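Local structure of testis-expressed protein 101 (Mus musculus, 7BPS) at residues T5-S10 and E30-G35; L37-V42 and S57-S62; I71-P76 and A175-V180. The protein helps control sperm binding to the zona pellucida and sperm migration into the oviduct, probably through the adhesion molecule ADAM3. All coordinates share one frame; numbering follows the deposited sequence.

Interaction 1. Residues T5-S10 and E30-G35; sequences TYCQVS and EQCNPG
Residues T5-C7 run antiparallel to E30-C32, with Y6 and Q31 as a non-hydrogen-bonded pair, C7 and E30 as a hydrogen-bonded one, and the C32 N to T5 O bond (2.6 Å) beyond them. This is the edge of the six-stranded sheet in the first Ly6/uPAR domain, strand 29-31 being outermost, and it carries part of the disulfide core that holds such three-finger domains together. Y6 and Q31 lie on one face of the sheet, both exposed. Q31 CG, anti to its backbone N (chi1 -172°), lies over one face of the Y6 ring, 4.0 Å above the plane and shifted toward the rim. The Q31 amide, turned 68° from the ring, then carries NE2 to Y6 OH in a weak hydrogen bond of 3.4 Å. Farther along, V9 and E30 meet at about a right angle: V9 CG2 rests on E30 CB at 3.8 Å, and the E30 carboxylate lies beside the valine methyls. C7 shares its face of the sheet with E30. Just beyond the strand C32 turns in beside C7, and each is half of a different disulfide, C7 with C38 and C32 with C60. The two are packed close, with C7 SG 3.2 Å from C32 SG.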
ATOM      1  N   THR A   5      10.262  21.636  12.046  1.00 81.02           N
ATOM      2  CA  THR A   5       9.314  21.452  13.176  1.00 78.78           C
ATOM      3  C   THR A   5       7.852  21.646  12.734  1.00 72.91           C
ATOM      4  O   THR A   5       6.990  21.402  13.593  1.00 78.59           O
ATOM      5  CB  THR A   5       9.652  22.354  14.378  1.00 84.99           C
ATOM      6  OG1 THR A   5       9.725  23.729  13.987  1.00 79.75           O
ATOM      7  CG2 THR A   5      10.938  21.943  15.063  1.00 89.96           C
ATOM      8  N   TYR A   6       7.547  22.021  11.483  1.00 65.56           N
ATOM      9  CA  TYR A   6       6.193  21.845  10.880  1.00 66.49           C
ATOM     10  C   TYR A   6       6.251  20.784   9.770  1.00 63.76           C
ATOM     11  O   TYR A   6       7.180  20.813   8.931  1.00 57.30           O
ATOM     12  CB  TYR A   6       5.623  23.155  10.324  1.00 67.45           C
ATOM     13  CG  TYR A   6       5.277  24.187  11.369  1.00 77.98           C
ATOM     14  CD1 TYR A   6       3.995  24.277  11.904  1.00 80.76           C
ATOM     15  CD2 TYR A   6       6.238  25.070  11.842  1.00 79.82           C
ATOM     16  CE1 TYR A   6       3.679  25.220  12.869  1.00 87.53           C
ATOM     17  CE2 TYR A   6       5.936  26.020  12.806  1.00 87.18           C
ATOM     18  CZ  TYR A   6       4.655  26.090  13.327  1.00 90.62           C
ATOM     19  OH  TYR A   6       4.361  27.021  14.278  1.00 90.15           O
ATOM     20  N   CYS A   7       5.252  19.898   9.753  1.00 56.97           N
ATOM     21  CA  CYS A   7       5.057  18.835   8.734  1.00 47.48           C
ATOM     22  C   CYS A   7       3.618  18.840   8.240  1.00 43.96           C
ATOM     23  O   CYS A   7       2.721  19.186   9.017  1.00 43.57           O
ATOM     24  CB  CYS A   7       5.367  17.472   9.325  1.00 46.31           C
ATOM     25  SG  CYS A   7       7.071  17.332   9.919  1.00 47.38           S
ATOM     26  N   GLN A   8       3.381  18.452   6.987  1.00 41.78           N
ATOM     27  CA  GLN A   8       2.022  18.065   6.533  1.00 36.23           C
ATOM     28  C   GLN A   8       1.575  16.851   7.353  1.00 37.56           C
ATOM     29  O   GLN A   8       2.452  16.008   7.742  1.00 33.75           O
ATOM     30  CB  GLN A   8       2.030  17.804   5.038  1.00 40.54           C
ATOM     31  CG  GLN A   8       2.142  19.087   4.228  1.00 39.36           C
ATOM     32  CD  GLN A   8       1.835  18.843   2.771  1.00 42.39           C
ATOM     33  OE1 GLN A   8       1.156  17.874   2.436  1.00 43.24           O
ATOM     34  NE2 GLN A   8       2.352  19.697   1.896  1.00 34.38           N
ATOM     35  N   VAL A   9       0.291  16.812   7.714  1.00 37.44           N
ATOM     36  CA  VAL A   9      -0.314  15.725   8.546  1.00 37.91           C
ATOM     37  C   VAL A   9      -1.661  15.315   7.919  1.00 39.56           C
ATOM     38  O   VAL A   9      -2.478  16.195   7.572  1.00 39.22           O
ATOM     39  CB  VAL A   9      -0.464  16.155  10.017  1.00 39.76           C
ATOM     40  CG1 VAL A   9      -1.066  15.056  10.883  1.00 36.94           C
ATOM     41  CG2 VAL A   9       0.875  16.603  10.596  1.00 41.17           C
ATOM     42  N   SER A  10      -1.830  14.015   7.695  1.00 37.72           N
ATOM     43  CA  SER A  10      -3.053  13.387   7.144  1.00 38.25           C
ATOM     44  C   SER A  10      -2.899  11.871   7.213  1.00 35.10           C
ATOM     45  O   SER A  10      -1.777  11.376   7.048  1.00 36.21           O
ATOM     46  CB  SER A  10      -3.359  13.855   5.752  1.00 36.24           C
ATOM     47  OG  SER A  10      -2.211  13.767   4.951  1.00 39.04           O
ATOM     48  N   GLU A  30       0.997  21.054  10.605  1.00 54.64           N
ATOM     49  CA  GLU A  30       0.840  21.041  12.081  1.00 55.93           C
ATOM     50  C   GLU A  30       2.240  21.143  12.678  1.00 63.16           C
ATOM     51  O   GLU A  30       3.220  20.783  11.968  1.00 69.89           O
ATOM     52  CB  GLU A  30       0.163  19.771  12.612  1.00 52.95           C
ATOM     53  CG  GLU A  30      -1.305  19.662  12.236  1.00 55.66           C
ATOM     54  CD  GLU A  30      -1.989  18.442  12.822  1.00 59.47           C
ATOM     55  OE1 GLU A  30      -1.372  17.785  13.689  1.00 53.33           O
ATOM     56  OE2 GLU A  30      -3.121  18.131  12.376  1.00 68.24           O
ATOM     57  N   GLN A  31       2.339  21.661  13.900  1.00 64.65           N
ATOM     58  CA  GLN A  31       3.633  21.822  14.600  1.00 65.46           C
ATOM     59  C   GLN A  31       4.016  20.469  15.197  1.00 54.50           C
ATOM     60  O   GLN A  31       3.178  19.872  15.872  1.00 52.56           O
ATOM     61  CB  GLN A  31       3.519  22.902  15.673  1.00 78.69           C
ATOM     62  CG  GLN A  31       4.853  23.266  16.318  1.00 85.37           C
ATOM     63  CD  GLN A  31       4.662  24.148  17.527  1.00 82.54           C
ATOM     64  OE1 GLN A  31       4.461  23.668  18.646  1.00 77.84           O
ATOM     65  NE2 GLN A  31       4.695  25.448  17.291  1.00 71.44           N
ATOM     66  N   CYS A  32       5.234  20.008  14.942  1.00 52.53           N
ATOM     67  CA  CYS A  32       5.824  18.794  15.569  1.00 56.50           C
ATOM     68  C   CYS A  32       6.381  19.190  16.941  1.00 68.35           C
ATOM     69  O   CYS A  32       6.684  20.390  17.126  1.00 70.13           O
ATOM     70  CB  CYS A  32       6.922  18.196  14.688  1.00 57.03           C
ATOM     71  SG  CYS A  32       6.418  17.919  12.960  1.00 58.01           S
ATOM     72  N   ASN A  33       6.531  18.226  17.851  1.00 73.71           N
ATOM     73  CA  ASN A  33       7.425  18.365  19.029  1.00 79.44           C
ATOM     74  C   ASN A  33       8.843  18.635  18.521  1.00 86.44           C
ATOM     75  O   ASN A  33       9.140  18.412  17.348  1.00 78.50           O
ATOM     76  CB  ASN A  33       7.352  17.138  19.936  1.00 75.70           C
ATOM     77  CG  ASN A  33       5.932  16.807  20.345  1.00 72.94           C
ATOM     78  OD1 ASN A  33       5.190  17.668  20.812  1.00 77.59           O
ATOM     79  ND2 ASN A  33       5.539  15.561  20.162  1.00 78.01           N
ATOM     80  N   PRO A  34       9.764  19.163  19.362  1.00 99.82           N
ATOM     81  CA  PRO A  34      11.154  19.373  18.934  1.00100.35           C
ATOM     82  C   PRO A  34      11.898  18.043  18.692  1.00 95.74           C
ATOM     83  O   PRO A  34      11.490  17.029  19.264  1.00 86.71           O
ATOM     84  CB  PRO A  34      11.772  20.165  20.096  1.00100.49           C
ATOM     85  CG  PRO A  34      10.579  20.684  20.888  1.00101.43           C
ATOM     86  CD  PRO A  34       9.516  19.616  20.740  1.00 95.64           C
ATOM     87  N   GLY A  35      12.934  18.056  17.846  1.00 91.71           N
ATOM     88  CA  GLY A  35      13.680  16.833  17.465  1.00 98.69           C
ATOM     89  C   GLY A  35      12.773  15.752  16.882  1.00 94.74           C
ATOM     90  O   GLY A  35      12.947  14.548  17.251  1.00 83.31           O
TER

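Interaction 2. Residues L37-V42 and S57-S62; sequences LCQETV and SKSCVS
The side-chain amide of Q39 is the flat group at the middle of this contact: NE2 donates in the amide plane to S57 OG at 2.8 Å and to S59 OG at 3.0 Å. The S59 bond is almost straight, 176° at the hydrogen. With CG set between the backbone N and carbonyl carbon (chi1 66°) and a bend at chi2, the Q39 side chain bends toward the neighbouring strand, bringing NE2 to both serines. At the amide's other end, OE1 accepts the hydroxyl of T41 at 2.6 Å from OG1, which is tilted from the carbonyl plane. The amide is therefore fixed in its rotation by three bonds.

Strands 37-46 and 52-61 form the antiparallel hairpin of the central finger in the first Ly6/uPAR domain, laddered by paired backbone bonds at L37 with V61, Q39 with S59 and T41 with S57. On the same face as Q39, L37 CD1 presses on V61 CG1 at a tight 3.4 Å, and L37 also touches the glycan carried by N89. On the reverse face E40 and K58 run alongside one another in the same direction, with E40 CB 3.8 Å from K58 CG. Their salt bridge is long, and the position of E40 OE2 is uncertain. Stronger partners lie outside: E40 OE1 meets N86 and Y84, while K58 NZ reaches the carbonyls of K96, N94 and W25.

Polar groups are thus buried on both faces with partners close at hand. The carbonyl oxygens gathered round K58 NZ would be expected to favour a charged amine, with E40 probably offsetting part of that charge.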
ATOM      1  N   LEU A  37      11.072  14.940  12.760  1.00 55.52           N
ATOM      2  CA  LEU A  37      11.097  15.268  11.313  1.00 60.13           C
ATOM      3  C   LEU A  37       9.761  14.873  10.686  1.00 53.38           C
ATOM      4  O   LEU A  37       8.882  14.390  11.425  1.00 51.26           O
ATOM      5  CB  LEU A  37      12.292  14.587  10.633  1.00 66.33           C
ATOM      6  CG  LEU A  37      12.546  13.127  10.978  1.00 70.76           C
ATOM      7  CD1 LEU A  37      11.755  12.220  10.063  1.00 87.81           C
ATOM      8  CD2 LEU A  37      14.018  12.811  10.865  1.00 71.41           C
ATOM      9  N   CYS A  38       9.617  15.138   9.388  1.00 47.31           N
ATOM     10  CA  CYS A  38       8.424  14.815   8.579  1.00 41.54           C
ATOM     11  C   CYS A  38       8.590  13.456   7.881  1.00 42.76           C
ATOM     12  O   CYS A  38       9.725  13.049   7.563  1.00 40.65           O
ATOM     13  CB  CYS A  38       8.215  15.901   7.544  1.00 39.57           C
ATOM     14  SG  CYS A  38       8.197  17.574   8.237  1.00 44.26           S
ATOM     15  N   GLN A  39       7.476  12.791   7.591  1.00 42.93           N
ATOM     16  CA  GLN A  39       7.442  11.648   6.645  1.00 39.74           C
ATOM     17  C   GLN A  39       6.189  11.764   5.775  1.00 41.74           C
ATOM     18  O   GLN A  39       5.178  12.363   6.243  1.00 38.29           O
ATOM     19  CB  GLN A  39       7.527  10.311   7.387  1.00 39.62           C
ATOM     20  CG  GLN A  39       6.334  10.004   8.269  1.00 39.94           C
ATOM     21  CD  GLN A  39       5.163   9.366   7.554  1.00 42.83           C
ATOM     22  OE1 GLN A  39       5.317   8.782   6.473  1.00 39.76           O
ATOM     23  NE2 GLN A  39       3.985   9.460   8.177  1.00 33.27           N
ATOM     24  N   GLU A  40       6.284  11.245   4.547  1.00 37.42           N
ATOM     25  CA  GLU A  40       5.128  10.966   3.663  1.00 36.28           C
ATOM     26  C   GLU A  40       5.318   9.530   3.178  1.00 36.58           C
ATOM     27  O   GLU A  40       6.392   9.224   2.616  1.00 35.60           O
ATOM     28  CB  GLU A  40       5.036  11.994   2.534  1.00 37.15           C
ATOM     29  CG  GLU A  40       6.326  12.126   1.744  1.00 39.28           C
ATOM     30  CD  GLU A  40       6.435  13.335   0.828  1.00 40.25           C
ATOM     31  OE1 GLU A  40       7.372  13.329   0.006  1.00 43.22           O
ATOM     32  OE2 GLU A  40       5.587  14.255   0.927  1.00 40.22           O
ATOM     33  N   THR A  41       4.359   8.660   3.479  1.00 32.21           N
ATOM     34  CA  THR A  41       4.393   7.224   3.127  1.00 32.22           C
ATOM     35  C   THR A  41       3.060   6.856   2.496  1.00 31.25           C
ATOM     36  O   THR A  41       2.024   7.146   3.106  1.00 33.73           O
ATOM     37  CB  THR A  41       4.644   6.357   4.358  1.00 33.53           C
ATOM     38  OG1 THR A  41       5.882   6.779   4.933  1.00 35.43           O
ATOM     39  CG2 THR A  41       4.678   4.877   4.040  1.00 34.49           C
ATOM     40  N   VAL A  42       3.088   6.234   1.326  1.00 32.09           N
ATOM     41  CA  VAL A  42       1.856   5.725   0.670  1.00 32.19           C
ATOM     42  C   VAL A  42       2.102   4.289   0.250  1.00 30.39           C
ATOM     43  O   VAL A  42       3.193   4.012  -0.240  1.00 35.77           O
ATOM     44  CB  VAL A  42       1.457   6.620  -0.511  1.00 33.72           C
ATOM     45  CG1 VAL A  42       2.566   6.762  -1.551  1.00 33.92           C
ATOM     46  CG2 VAL A  42       0.170   6.149  -1.134  1.00 33.10           C
ATOM     47  N   SER A  57      -0.136   8.253   4.497  1.00 34.77           N
ATOM     48  CA  SER A  57       0.236   8.839   5.801  1.00 38.89           C
ATOM     49  C   SER A  57       1.216  10.001   5.613  1.00 40.81           C
ATOM     50  O   SER A  57       2.244   9.807   4.959  1.00 40.17           O
ATOM     51  CB  SER A  57       0.826   7.808   6.690  1.00 38.28           C
ATOM     52  OG  SER A  57       1.366   8.441   7.816  1.00 42.06           O
ATOM     53  N   LYS A  58       0.890  11.155   6.197  1.00 40.98           N
ATOM     54  CA  LYS A  58       1.834  12.270   6.444  1.00 40.46           C
ATOM     55  C   LYS A  58       1.795  12.614   7.938  1.00 44.73           C
ATOM     56  O   LYS A  58       0.703  12.653   8.513  1.00 39.62           O
ATOM     57  CB  LYS A  58       1.482  13.457   5.559  1.00 36.52           C
ATOM     58  CG  LYS A  58       1.765  13.233   4.085  1.00 36.90           C
ATOM     59  CD  LYS A  58       1.820  14.519   3.301  1.00 35.49           C
ATOM     60  CE  LYS A  58       1.955  14.289   1.808  1.00 37.50           C
ATOM     61  NZ  LYS A  58       2.064  15.578   1.085  1.00 37.68           N
ATOM     62  N   SER A  59       2.960  12.808   8.558  1.00 46.82           N
ATOM     63  CA  SER A  59       3.066  13.085  10.010  1.00 44.65           C
ATOM     64  C   SER A  59       4.454  13.589  10.412  1.00 46.03           C
ATOM     65  O   SER A  59       5.443  13.505   9.629  1.00 43.85           O
ATOM     66  CB  SER A  59       2.672  11.874  10.825  1.00 42.67           C
ATOM     67  OG  SER A  59       3.658  10.864  10.776  1.00 44.34           O
ATOM     68  N   CYS A  60       4.479  14.146  11.614  1.00 46.55           N
ATOM     69  CA  CYS A  60       5.669  14.286  12.472  1.00 46.65           C
ATOM     70  C   CYS A  60       6.076  12.894  12.913  1.00 41.85           C
ATOM     71  O   CYS A  60       5.195  12.089  13.144  1.00 42.93           O
ATOM     72  CB  CYS A  60       5.350  15.148  13.679  1.00 45.39           C
ATOM     73  SG  CYS A  60       4.768  16.790  13.192  1.00 51.16           S
ATOM     74  N   VAL A  61       7.372  12.640  13.016  1.00 47.14           N
ATOM     75  CA  VAL A  61       7.882  11.324  13.489  1.00 54.55           C
ATOM     76  C   VAL A  61       9.228  11.558  14.186  1.00 51.64           C
ATOM     77  O   VAL A  61       9.915  12.531  13.825  1.00 58.03           O
ATOM     78  CB  VAL A  61       7.915  10.341  12.301  1.00 55.97           C
ATOM     79  CG1 VAL A  61       8.916  10.775  11.233  1.00 48.21           C
ATOM     80  CG2 VAL A  61       8.144   8.903  12.758  1.00 64.01           C
ATOM     81  N   SER A  62       9.566  10.744  15.186  1.00 54.11           N
ATOM     82  CA  SER A  62      10.809  10.906  15.989  1.00 59.15           C
ATOM     83  C   SER A  62      11.884   9.912  15.531  1.00 60.55           C
ATOM     84  O   SER A  62      13.055  10.296  15.528  1.00 74.67           O
ATOM     85  CB  SER A  62      10.539  10.804  17.469  1.00 55.78           C
ATOM     86  OG  SER A  62       9.804   9.634  17.769  1.00 54.63           O
TER

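Interaction 3. Residues I71-P76 and A175-V180; sequences IQYTAP and AMIDSV
Y73 brings the third finger of the first Ly6/uPAR domain against A175-V180 of the second, part of the junction between the tandem domains. It sits at a corner of the chain where Y73 and T74 both face A81 in a classic beta bulge. CG is anti to the carbonyl carbon (chi1 -58°), a setting that carries the ring toward the second domain. I71 CG2, from the same segment, covers one face, 3.5 Å above the plane and over the ring centre. A175 approaches at the ring's edge near its plane; its CB packs against the tyrosine backbone, 3.6 Å from Y73 O. I177 crosses the Y73 side chain at about a right angle and brings its CD1 methyl to CE1 at 3.8 Å. The last contact is at the phenol end, where V180 CG2 comes to 3.3 Å from Y73 OH.

No direct hydrogen bond spans the two segments. A water does so instead: it lies in the plane of the ring, 2.8 Å from Y73 OH, and donates to S179 O at 2.7 Å. The same hydroxyl bonds S83 OG of strand 80-88. Just beside the contact, T74 OG1 to L173 O and A75 O to T167 OG1 add direct polar ties between the domains. Within the two segments, Y73 meets the second domain through aliphatic carbons of A175, I177 and V180, so apart from the water this contact is apolar.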
ATOM      1  N   ILE A  71       9.405   0.781  -3.065  1.00 41.73           N
ATOM      2  CA  ILE A  71       9.395  -0.706  -3.077  1.00 39.27           C
ATOM      3  C   ILE A  71       8.224  -1.193  -3.935  1.00 37.12           C
ATOM      4  O   ILE A  71       7.081  -0.735  -3.741  1.00 34.84           O
ATOM      5  CB  ILE A  71       9.339  -1.276  -1.649  1.00 36.93           C
ATOM      6  CG1 ILE A  71      10.559  -0.849  -0.838  1.00 39.64           C
ATOM      7  CG2 ILE A  71       9.194  -2.794  -1.670  1.00 40.69           C
ATOM      8  CD1 ILE A  71      10.442  -1.129   0.642  1.00 37.94           C
ATOM      9  N   GLN A  72       8.517  -2.146  -4.809  1.00 35.64           N
ATOM     10  CA  GLN A  72       7.508  -3.038  -5.413  1.00 36.11           C
ATOM     11  C   GLN A  72       7.586  -4.379  -4.684  1.00 34.53           C
ATOM     12  O   GLN A  72       8.589  -5.114  -4.857  1.00 34.96           O
ATOM     13  CB  GLN A  72       7.740  -3.165  -6.917  1.00 40.99           C
ATOM     14  CG  GLN A  72       6.743  -4.100  -7.562  1.00 46.03           C
ATOM     15  CD  GLN A  72       6.716  -3.956  -9.055  1.00 52.00           C
ATOM     16  OE1 GLN A  72       5.842  -3.288  -9.614  1.00 54.92           O
ATOM     17  NE2 GLN A  72       7.660  -4.639  -9.694  1.00 52.67           N
ATOM     18  N   TYR A  73       6.582  -4.685  -3.872  1.00 32.64           N
ATOM     19  CA  TYR A  73       6.567  -5.906  -3.024  1.00 33.95           C
ATOM     20  C   TYR A  73       6.272  -7.089  -3.936  1.00 34.45           C
ATOM     21  O   TYR A  73       6.958  -8.094  -3.882  1.00 39.66           O
ATOM     22  CB  TYR A  73       5.559  -5.758  -1.880  1.00 31.92           C
ATOM     23  CG  TYR A  73       5.829  -4.563  -1.007  1.00 30.51           C
ATOM     24  CD1 TYR A  73       6.577  -4.701   0.148  1.00 33.05           C
ATOM     25  CD2 TYR A  73       5.368  -3.299  -1.330  1.00 28.17           C
ATOM     26  CE1 TYR A  73       6.877  -3.614   0.950  1.00 32.26           C
ATOM     27  CE2 TYR A  73       5.664  -2.201  -0.537  1.00 29.76           C
ATOM     28  CZ  TYR A  73       6.411  -2.363   0.618  1.00 30.43           C
ATOM     29  OH  TYR A  73       6.753  -1.319   1.434  1.00 33.89           O
ATOM     30  N   THR A  74       5.274  -6.916  -4.790  1.00 32.00           N
ATOM     31  CA  THR A  74       4.759  -7.955  -5.701  1.00 34.02           C
ATOM     32  C   THR A  74       4.516  -7.307  -7.066  1.00 34.25           C
ATOM     33  O   THR A  74       3.965  -6.204  -7.111  1.00 37.11           O
ATOM     34  CB  THR A  74       3.495  -8.610  -5.131  1.00 34.33           C
ATOM     35  OG1 THR A  74       3.751  -9.291  -3.896  1.00 31.41           O
ATOM     36  CG2 THR A  74       2.894  -9.585  -6.119  1.00 34.77           C
ATOM     37  N   ALA A  75       4.938  -7.967  -8.136  1.00 34.03           N
ATOM     38  CA  ALA A  75       4.914  -7.428  -9.512  1.00 33.90           C
ATOM     39  C   ALA A  75       3.749  -8.023 -10.282  1.00 33.15           C
ATOM     40  O   ALA A  75       3.314  -9.143 -10.016  1.00 32.51           O
ATOM     41  CB  ALA A  75       6.213  -7.734 -10.204  1.00 34.84           C
ATOM     42  N   PRO A  76       3.210  -7.278 -11.266  1.00 36.79           N
ATOM     43  CA  PRO A  76       2.214  -7.826 -12.183  1.00 36.51           C
ATOM     44  C   PRO A  76       2.865  -8.956 -12.980  1.00 33.38           C
ATOM     45  O   PRO A  76       4.085  -9.103 -12.979  1.00 35.90           O
ATOM     46  CB  PRO A  76       1.812  -6.623 -13.039  1.00 35.00           C
ATOM     47  CG  PRO A  76       3.024  -5.706 -12.996  1.00 39.05           C
ATOM     48  CD  PRO A  76       3.593  -5.900 -11.605  1.00 39.45           C
ATOM     49  N   ALA A 175       5.878  -9.344   0.525  1.00 31.84           N
ATOM     50  CA  ALA A 175       7.278  -9.808   0.396  1.00 33.85           C
ATOM     51  C   ALA A 175       7.943  -9.962   1.768  1.00 34.65           C
ATOM     52  O   ALA A 175       9.140  -9.799   1.832  1.00 36.23           O
ATOM     53  CB  ALA A 175       8.036  -8.864  -0.494  1.00 36.76           C
ATOM     54  N   MET A 176       7.192 -10.327   2.809  1.00 36.85           N
ATOM     55  CA  MET A 176       7.756 -10.656   4.142  1.00 39.38           C
ATOM     56  C   MET A 176       8.378  -9.398   4.738  1.00 39.23           C
ATOM     57  O   MET A 176       9.224  -9.542   5.646  1.00 42.47           O
ATOM     58  CB  MET A 176       8.815 -11.764   4.045  1.00 41.77           C
ATOM     59  CG  MET A 176       8.248 -13.076   3.482  1.00 50.44           C
ATOM     60  SD  MET A 176       9.477 -14.403   3.490  1.00 55.50           S
ATOM     61  CE  MET A 176       9.290 -14.938   5.193  1.00 64.93           C
ATOM     62  N   ILE A 177       7.972  -8.220   4.265  1.00 35.52           N
ATOM     63  CA  ILE A 177       8.380  -6.925   4.889  1.00 38.26           C
ATOM     64  C   ILE A 177       7.312  -6.533   5.927  1.00 37.54           C
ATOM     65  O   ILE A 177       6.142  -6.531   5.573  1.00 41.18           O
ATOM     66  CB  ILE A 177       8.645  -5.862   3.807  1.00 36.67           C
ATOM     67  CG1 ILE A 177       9.865  -6.279   2.969  1.00 38.35           C
ATOM     68  CG2 ILE A 177       8.815  -4.482   4.446  1.00 36.66           C
ATOM     69  CD1 ILE A 177      10.042  -5.565   1.658  1.00 36.71           C
ATOM     70  N   ASP A 178       7.747  -6.235   7.145  1.00 38.47           N
ATOM     71  CA  ASP A 178       6.965  -6.041   8.395  1.00 42.65           C
ATOM     72  C   ASP A 178       6.526  -4.585   8.531  1.00 39.47           C
ATOM     73  O   ASP A 178       5.737  -4.279   9.451  1.00 39.79           O
ATOM     74  CB  ASP A 178       7.832  -6.226   9.655  1.00 47.66           C
ATOM     75  CG  ASP A 178       8.422  -7.613   9.832  1.00 64.38           C
ATOM     76  OD1 ASP A 178       7.889  -8.564   9.225  1.00 79.88           O
ATOM     77  OD2 ASP A 178       9.422  -7.734  10.568  1.00 82.74           O
ATOM     78  N   SER A 179       7.095  -3.657   7.778  1.00 38.87           N
ATOM     79  CA  SER A 179       6.788  -2.229   8.046  1.00 37.80           C
ATOM     80  C   SER A 179       6.998  -1.379   6.815  1.00 33.92           C
ATOM     81  O   SER A 179       7.812  -1.728   5.947  1.00 37.20           O
ATOM     82  CB  SER A 179       7.568  -1.682   9.199  1.00 38.91           C
ATOM     83  OG  SER A 179       8.924  -1.606   8.847  1.00 41.92           O
ATOM     84  N   VAL A 180       6.238  -0.293   6.790  1.00 32.07           N
ATOM     85  CA  VAL A 180       6.087   0.619   5.637  1.00 33.53           C
ATOM     86  C   VAL A 180       5.940   2.000   6.257  1.00 33.68           C
ATOM     87  O   VAL A 180       4.805   2.365   6.695  1.00 34.69           O
ATOM     88  CB  VAL A 180       4.877   0.225   4.754  1.00 31.95           C
ATOM     89  CG1 VAL A 180       4.688   1.171   3.594  1.00 31.15           C
ATOM     90  CG2 VAL A 180       4.981  -1.198   4.246  1.00 33.14           C
TER
HETATM   91  O   HOH W   1       8.641  -0.895   3.484  1.00 38.89           O

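From the N terminus, interaction 1 comes first, joining the start of strand 6-16 to the end of strand 29-31 and closing a loop of 19 residues. Interaction 2 follows, zipping the base of the hairpin 37-46/52-61 and closing a loop of 14 residues. Interaction 3 opens only after that and closes a far longer excursion, 98 residues, from the first domain into the second. The three are in series; none nests within or crosses another. Two disulfides join interactions 1 and 2, whose strands 6-16 and 52-61 are neighbours in the sheet. T41 CG2 against V180 O (3.7 Å) links interaction 2 to interaction 3. Interactions 1 and 3 do not touch, their nearest atoms about 11 Å apart.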